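Local coordinates for protein alpha-glucosidase ([Eubacterium] rectale, PDB 6PNR) that probably hydrolyses alpha-glycosides of sulfoquinovose, the sulfonated sugar of plant sulfolipid, as a sulfoquinovosidase of glycoside hydrolase family 31, at residues Ala389-Tyr394 with Phe439-Gly444. Sequence-based numbering, arbitrary orientation.
With 9VH ([(3~{S},4~{R},5~{R})-4,5-bis(oxidanyl)piperidin-3-yl]methanesulfonic acid), chain C.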
loop_
_atom_site.group_PDB
_atom_site.type_symbol
_atom_site.label_atom_id
_atom_site.label_comp_id
_atom_site.label_asym_id
_atom_site.label_seq_id
_atom_site.Cartn_x
_atom_site.Cartn_y
_atom_site.Cartn_z
ATOM N N ALA A 389 19.615 7.328 25.366
ATOM C CA ALA A 389 18.298 7.280 26.003
ATOM C C ALA A 389 17.300 6.922 24.906
ATOM O O ALA A 389 16.765 7.791 24.213
ATOM C CB ALA A 389 17.957 8.608 26.688
ATOM N N ASP A 390 17.029 5.629 24.783
ATOM C CA ASP A 390 16.527 5.029 23.565
ATOM C C ASP A 390 15.012 4.856 23.615
ATOM O O ASP A 390 14.369 5.001 24.655
ATOM C CB ASP A 390 17.225 3.682 23.374
ATOM C CG ASP A 390 17.103 3.136 21.978
ATOM O OD1 ASP A 390 16.647 3.836 21.039
ATOM O OD2 ASP A 390 17.488 1.972 21.831
ATOM N N PHE A 391 14.450 4.546 22.451
ATOM C CA PHE A 391 13.049 4.186 22.277
ATOM C C PHE A 391 12.097 5.286 22.732
ATOM O O PHE A 391 12.473 6.457 22.792
ATOM C CB PHE A 391 12.742 2.873 23.001
ATOM C CG PHE A 391 13.294 1.647 22.301
ATOM C CD1 PHE A 391 12.582 1.035 21.279
ATOM C CD2 PHE A 391 14.518 1.112 22.663
ATOM C CE1 PHE A 391 13.079 -0.107 20.639
ATOM C CE2 PHE A 391 15.029 -0.027 22.023
ATOM C CZ PHE A 391 14.311 -0.625 21.005
ATOM N N GLY A 392 10.861 4.907 23.048
ATOM C CA GLY A 392 9.784 5.845 23.293
ATOM C C GLY A 392 8.655 5.779 22.282
ATOM O O GLY A 392 7.672 6.512 22.444
ATOM N N GLU A 393 8.748 4.919 21.262
ATOM C CA GLU A 393 7.789 4.875 20.158
ATOM C C GLU A 393 6.772 3.749 20.268
ATOM O O GLU A 393 5.892 3.649 19.406
ATOM C CB GLU A 393 8.509 4.718 18.806
ATOM C CG GLU A 393 9.761 5.551 18.610
ATOM C CD GLU A 393 11.012 4.860 19.148
ATOM O OE1 GLU A 393 10.865 3.849 19.865
ATOM O OE2 GLU A 393 12.133 5.326 18.848
ATOM N N TYR A 394 6.875 2.884 21.276
ATOM C CA TYR A 394 6.203 1.587 21.232
ATOM C C TYR A 394 4.938 1.527 22.075
ATOM O O TYR A 394 4.526 0.426 22.454
ATOM C CB TYR A 394 7.139 0.476 21.714
ATOM C CG TYR A 394 8.094 -0.115 20.698
ATOM C CD1 TYR A 394 9.049 0.664 20.085
ATOM C CD2 TYR A 394 8.078 -1.477 20.416
ATOM C CE1 TYR A 394 9.944 0.119 19.187
ATOM C CE2 TYR A 394 8.981 -2.038 19.528
ATOM C CZ TYR A 394 9.905 -1.227 18.911
ATOM O OH TYR A 394 10.812 -1.749 18.017
ATOM N N PHE A 439 21.490 11.053 24.602
ATOM C CA PHE A 439 21.020 11.296 23.245
ATOM C C PHE A 439 19.826 10.409 22.947
ATOM O O PHE A 439 19.808 9.231 23.314
ATOM C CB PHE A 439 22.145 11.114 22.195
ATOM C CG PHE A 439 23.134 10.016 22.515
ATOM C CD1 PHE A 439 24.170 10.226 23.417
ATOM C CD2 PHE A 439 23.052 8.783 21.866
ATOM C CE1 PHE A 439 25.089 9.220 23.688
ATOM C CE2 PHE A 439 23.968 7.768 22.136
ATOM C CZ PHE A 439 24.974 7.976 23.035
ATOM N N MET A 440 18.817 10.998 22.305
ATOM C CA MET A 440 17.552 10.340 22.022
ATOM C C MET A 440 17.300 10.293 20.521
ATOM O O MET A 440 17.721 11.179 19.772
ATOM C CB MET A 440 16.399 11.070 22.715
ATOM C CG MET A 440 16.670 11.394 24.186
ATOM S SD MET A 440 15.228 12.109 24.979
ATOM C CE MET A 440 14.054 10.756 24.890
ATOM N N ARG A 441 16.605 9.247 20.080
ATOM C CA ARG A 441 16.159 9.171 18.696
ATOM C C ARG A 441 14.683 9.524 18.529
ATOM O O ARG A 441 14.289 9.984 17.459
ATOM C CB ARG A 441 16.405 7.762 18.132
ATOM C CG ARG A 441 15.561 6.674 18.784
ATOM C CD ARG A 441 15.796 5.278 18.168
ATOM N NE ARG A 441 14.725 4.353 18.534
ATOM C CZ ARG A 441 14.677 3.066 18.180
ATOM N NH1 ARG A 441 15.639 2.532 17.436
ATOM N NH2 ARG A 441 13.651 2.315 18.557
ATOM N N ALA A 442 13.855 9.326 19.555
ATOM C CA ALA A 442 12.449 9.692 19.493
ATOM C C ALA A 442 12.223 11.074 20.102
ATOM O O ALA A 442 13.017 11.566 20.910
ATOM C CB ALA A 442 11.580 8.662 20.215
ATOM N N GLY A 443 11.116 11.697 19.716
ATOM C CA GLY A 443 10.826 13.003 20.279
ATOM C C GLY A 443 9.436 13.480 19.910
ATOM O O GLY A 443 8.664 12.785 19.243
ATOM N N GLY A 444 9.142 14.692 20.361
ATOM C CA GLY A 444 7.869 15.339 20.134
ATOM C C GLY A 444 8.006 16.795 20.515
ATOM O O GLY A 444 9.100 17.261 20.833
HETATM O O1 9VH C . 19.232 -4.077 20.520
HETATM S S1 9VH C . 18.677 -3.210 21.544
HETATM O O2 9VH C . 17.299 -2.905 21.248
HETATM O O3 9VH C . 18.905 -3.745 22.864
HETATM C C1 9VH C . 19.610 -1.710 21.416
HETATM C C2 9VH C . 19.418 -0.949 20.097
HETATM C C3 9VH C . 18.054 -0.279 20.134
HETATM N N1 9VH C . 17.774 0.735 19.117
HETATM C C4 9VH C . 18.836 1.736 19.024
HETATM C C5 9VH C . 20.173 1.057 18.770
HETATM O O4 9VH C . 21.174 2.068 18.677
HETATM C C6 9VH C . 20.506 0.108 19.912
HETATM O O5 9VH C . 21.764 -0.521 19.687
HETATM O O HOH W 1 14.851 7.983 22.263
#
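Ala389 N donates to Phe439 O (2.8 Å, 165° at the hydrogen), joining neighbouring parallel strands of the family 31 TIM barrel where they run out into loops whose end-to-end directions differ by 14°. Beyond this bond a water bridges the loops, donating to Ala389 O and Phe391 O and accepting from Ala442 N. Arg441 then reaches across, extended from CG to NE, and three residues receive its guanidinium. Glu393 OE2 takes Arg441 NE on its syn side at 2.8 Å, the donor slightly out of the carboxylate plane; Asn166 also bonds this oxygen. Asp390 OD1 sits over a guanidinium face, 3.2 Å from Arg441 NE and well off the directions of the N-H bonds, so this salt bridge probably rests on charge alone. Phe391 offers a ring face, with Arg441 CZ 4.4 Å from the centroid and 16° off the normal: a cation-pi contact. An alanine in place of Arg441 would probably leave the Asp390 and Glu393 carboxylates without their shared counter-charge and take the cation from one face of the Phe391 ring. Asp390, Phe391 and Arg441 all line the inhibitor pocket. Tyr318 OH hydrogen-bonds Asp390 OD2, and Arg441 NH1 comes within 3.3 Å of the piperidine N1 of 9VH.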